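Carbohydrate binding family 6 (Clostridium thermocellum, PDB 5A8C) hydrolyses alpha-L-arabinofuranosidic bonds as an arabinofuranosidase of glycoside hydrolase family 43, built on a five-bladed beta-propeller with a bound calcium ion. Local coordinates at residues P143-S146 with G151-P154; G171-Y176 with N192-T197. One frame throughout, in Å; residues are numbered along the deposited sequence.

Contact 1: P143-S146 with G151-P154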
# COMPACT_ATOMS: atom_id res chain seq x y z
N PRO A 143 16.74 -6.80 6.61
CA PRO A 143 15.84 -6.23 5.59
C PRO A 143 16.21 -6.65 4.19
O PRO A 143 17.40 -6.74 3.83
CB PRO A 143 15.95 -4.74 5.81
CG PRO A 143 17.09 -4.52 6.67
CD PRO A 143 17.41 -5.75 7.42
N LEU A 144 15.21 -6.78 3.36
CA LEU A 144 15.36 -6.97 1.94
C LEU A 144 15.99 -5.72 1.30
O LEU A 144 16.84 -5.82 0.39
CB LEU A 144 14.03 -7.31 1.31
CG LEU A 144 14.00 -7.47 -0.20
CD1 LEU A 144 14.91 -8.59 -0.66
CD2 LEU A 144 12.59 -7.76 -0.68
N VAL A 145 15.52 -4.54 1.72
CA VAL A 145 16.05 -3.27 1.27
C VAL A 145 16.35 -2.42 2.50
O VAL A 145 15.53 -2.32 3.41
CB VAL A 145 15.02 -2.54 0.34
CG1 VAL A 145 15.56 -1.17 -0.04
CG2 VAL A 145 14.74 -3.37 -0.91
N SER A 146 17.57 -1.85 2.53
CA SER A 146 18.05 -1.13 3.71
C SER A 146 18.69 0.17 3.18
O SER A 146 18.85 0.39 1.97
CB SER A 146 19.13 -1.98 4.45
OG SER A 146 20.36 -1.94 3.79
N GLY A 151 22.31 2.20 -4.52
CA GLY A 151 21.41 3.08 -5.25
C GLY A 151 20.40 3.79 -4.38
O GLY A 151 19.70 4.69 -4.87
N VAL A 152 20.29 3.42 -3.11
CA VAL A 152 19.40 4.16 -2.23
C VAL A 152 19.95 5.53 -1.88
O VAL A 152 19.37 6.58 -2.21
CB VAL A 152 19.04 3.37 -0.98
CG1 VAL A 152 18.24 4.21 -0.01
CG2 VAL A 152 18.24 2.14 -1.37
N GLN A 153 21.12 5.52 -1.28
CA GLN A 153 21.79 6.77 -0.91
C GLN A 153 22.56 7.25 -2.12
O GLN A 153 22.95 6.43 -2.92
CB GLN A 153 22.74 6.55 0.29
CG GLN A 153 21.97 6.11 1.52
CD GLN A 153 22.76 6.21 2.80
OE1 GLN A 153 22.97 7.30 3.33
NE2 GLN A 153 23.19 5.06 3.30
N PRO A 154 22.84 8.57 -2.24
CA PRO A 154 22.42 9.64 -1.31
C PRO A 154 20.95 9.92 -1.35
O PRO A 154 20.29 9.83 -2.39
CB PRO A 154 23.20 10.88 -1.77
CG PRO A 154 23.68 10.55 -3.13
CD PRO A 154 23.73 9.07 -3.30
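Ser-146 and Val-152 face each other across two irregular pieces of one loop, their CA atoms 8.1 Å apart, with neither piece forming a helix or strand here. The contact rests on Val-152, whose CB points toward residues 143-146. With CG1 anti to the backbone N (chi1 174°), CG2 is left beside that N, anti to the carbonyl carbon, and extends to the main-chain oxygen of the other segment: Val-152 CG2 lies 3.8 Å from Ser-146 O. The same methyl is 4.5 Å from Val-145 CG1, a loose apolar approach between the ends of two buried valines. Ser-146 takes part through its carbonyl alone, since its CB points away from residues 151-154. Its hydroxyl is bonded to Asn-148 N and its backbone N to Thr-149 OG1, bonds consistent with a shaped turn in the chain that joins the two segments.

Both valines also pack against strand 173-178, Val-145 on Met-175 and Phe-177 and Val-152 on Phe-177, so that this strand is a neighbour they share, and Trp-147 and Leu-160 add further apolar cover to Val-152. Within the loop, Leu-144 and Val-145 both face Ile-124 in a classic beta bulge, while Val-152 O accepts a hydrogen bond from Arg-186 NE.

With only 73 Å² buried and purely van der Waals contact between the segments, the chemistry implies that the two ends are probably placed less by each other than by the bulge, the arginine and the strand they share as a neighbour in the propeller blade.

Contact 2: G171-Y176 with N192-T197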
# COMPACT_ATOMS: atom_id res chain seq x y z
N GLY A 171 8.27 -10.68 -16.81
CA GLY A 171 8.68 -11.46 -15.68
C GLY A 171 9.61 -10.75 -14.72
O GLY A 171 10.04 -11.39 -13.75
N GLN A 172 9.84 -9.46 -14.91
CA GLN A 172 10.67 -8.71 -13.97
C GLN A 172 9.78 -8.09 -12.89
O GLN A 172 8.88 -7.31 -13.19
CB GLN A 172 11.46 -7.60 -14.69
CG GLN A 172 12.42 -6.86 -13.75
CD GLN A 172 13.45 -7.78 -13.21
OE1 GLN A 172 14.33 -8.24 -13.98
NE2 GLN A 172 13.42 -8.07 -11.92
N ALA A 173 10.07 -8.42 -11.65
CA ALA A 173 9.47 -7.75 -10.49
C ALA A 173 10.29 -6.53 -10.11
O ALA A 173 11.53 -6.50 -10.22
CB ALA A 173 9.41 -8.70 -9.30
N TYR A 174 9.58 -5.53 -9.62
CA TYR A 174 10.11 -4.25 -9.17
C TYR A 174 9.50 -3.90 -7.85
O TYR A 174 8.31 -4.09 -7.65
CB TYR A 174 9.77 -3.13 -10.14
CG TYR A 174 10.32 -3.30 -11.55
CD1 TYR A 174 9.60 -3.96 -12.53
CD2 TYR A 174 11.56 -2.76 -11.91
CE1 TYR A 174 10.06 -4.07 -13.82
CE2 TYR A 174 12.03 -2.89 -13.21
CZ TYR A 174 11.28 -3.53 -14.16
OH TYR A 174 11.77 -3.63 -15.45
N MET A 175 10.30 -3.32 -6.95
CA MET A 175 9.82 -2.70 -5.71
C MET A 175 10.04 -1.20 -5.79
O MET A 175 11.20 -0.78 -5.88
CB MET A 175 10.48 -3.26 -4.49
CG MET A 175 9.99 -2.58 -3.21
SD MET A 175 10.95 -2.84 -1.71
CE MET A 175 10.41 -4.48 -1.47
N TYR A 176 8.97 -0.45 -5.71
CA TYR A 176 9.00 1.01 -5.59
C TYR A 176 8.89 1.36 -4.11
O TYR A 176 8.16 0.68 -3.38
CB TYR A 176 7.80 1.64 -6.37
CG TYR A 176 7.78 1.28 -7.83
CD1 TYR A 176 7.36 0.04 -8.29
CD2 TYR A 176 8.23 2.19 -8.81
CE1 TYR A 176 7.37 -0.30 -9.63
CE2 TYR A 176 8.21 1.86 -10.15
CZ TYR A 176 7.80 0.61 -10.58
OH TYR A 176 7.76 0.22 -11.88
N ASN A 192 13.34 -13.37 -9.26
CA ASN A 192 12.11 -14.14 -9.47
C ASN A 192 11.66 -14.84 -8.19
O ASN A 192 10.46 -15.11 -8.06
CB ASN A 192 12.26 -15.15 -10.59
CG ASN A 192 12.31 -14.50 -11.99
OD1 ASN A 192 12.09 -13.30 -12.15
ND2 ASN A 192 12.60 -15.30 -12.98
N ASP A 193 12.57 -15.12 -7.25
CA ASP A 193 12.19 -15.71 -5.96
C ASP A 193 11.54 -14.72 -5.03
O ASP A 193 11.07 -15.14 -3.96
CB ASP A 193 13.37 -16.41 -5.30
CG ASP A 193 14.53 -15.48 -4.83
OD1 ASP A 193 14.36 -14.25 -4.71
OD2 ASP A 193 15.60 -16.07 -4.47
N MET A 194 11.50 -13.44 -5.37
CA MET A 194 10.77 -12.41 -4.67
C MET A 194 11.30 -12.07 -3.28
O MET A 194 10.74 -11.23 -2.57
CB MET A 194 9.28 -12.72 -4.62
CG MET A 194 8.67 -12.81 -6.00
SD MET A 194 8.74 -11.25 -6.93
CE MET A 194 7.25 -10.44 -6.31
N ILE A 195 12.47 -12.63 -2.93
CA ILE A 195 13.08 -12.46 -1.59
C ILE A 195 14.53 -12.01 -1.70
O ILE A 195 15.27 -12.12 -0.74
CB ILE A 195 12.92 -13.73 -0.72
CG1 ILE A 195 13.65 -14.93 -1.35
CG2 ILE A 195 11.46 -14.02 -0.46
CD1 ILE A 195 13.80 -16.07 -0.38
N SER A 196 14.89 -11.44 -2.87
CA SER A 196 16.22 -10.96 -3.16
C SER A 196 16.09 -9.78 -4.08
O SER A 196 15.10 -9.66 -4.80
CB SER A 196 17.01 -12.09 -3.82
OG SER A 196 16.42 -12.52 -5.04
N THR A 197 17.11 -8.93 -4.07
CA THR A 197 17.21 -7.85 -5.01
C THR A 197 18.21 -8.19 -6.11
O THR A 197 19.06 -9.03 -5.92
CB THR A 197 17.59 -6.53 -4.31
OG1 THR A 197 18.83 -6.68 -3.65
CG2 THR A 197 16.56 -6.08 -3.29
O HOH W 1 11.55 -10.83 -10.87
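Contact 2 is a small, partly buried junction between the start of strand 173-178 and the loop that follows the neighbouring antiparallel strand 185-190; it combines one apolar touch with a water bridge. Ala-173 and Asn-192 have the nearest CA atoms, at 7.0 Å. The apolar half is made by Met-194, whose side chain bends at both chi2 (-64°) and chi3 (-85°) and curls back to lay its thioether against the alanine. Met-194 SD sits 3.5 Å from Ala-173 CB, with CE of the same methionine slightly farther from that methyl. Val-165 and Val-167 of strand 164-167 and Val-107 of strand 104-109 also pack against Met-194.

The polar half lies toward the loop end. One water accepts from Ala-173 N at 2.9 Å and can donate to Asn-192 OD1, 2.8 Å away, though other acceptors compete for its protons. Gly-171 O and Asn-192 OD1 stand 3.2 Å apart, two acceptors that cannot bond each other; Arg-109 NH2 probably eases their repulsion, bonding to the glycine oxygen and weakly to the amide oxygen.

Within residues 192-197, Asp-193 OD1 receives two donors from opposite faces of its carboxylate: Ile-195 N at 3.1 Å and Ser-196 OG at 2.7 Å. These bonds probably hold the turn that brings the chain round toward Thr-197. On the other segment Gln-172 NE2 donates to Ala-173 O at 3.0 Å, nearly straight at 166°, while Gln-172 CG rests over one face of the Tyr-174 ring, near its rim.

The bond from Ile-195 N to Asp-193 OD1 defines an Asx turn, here part of the connection between antiparallel strands 185-190 and 197-198 in one blade of the five-bladed beta-propeller.

Overall arrangement
Contact 1 comes wholly earlier in the chain than contact 2, and their centres lie 14 Å apart, both on one flank of the protein. Both involve one antiparallel sheet. Strand 173-178 supplies a segment of contact 2 and is also packed by the loop of contact 1. The two also touch directly: Leu-144 CD1 packs 3.5 Å from Ile-195 O, and Val-145 CG2 lies 3.9 Å from Met-175 SD. The long connection between strands 124-129 and 164-167 is thereby packed against the propeller blade in which contact 2 joins a strand start to a connecting loop.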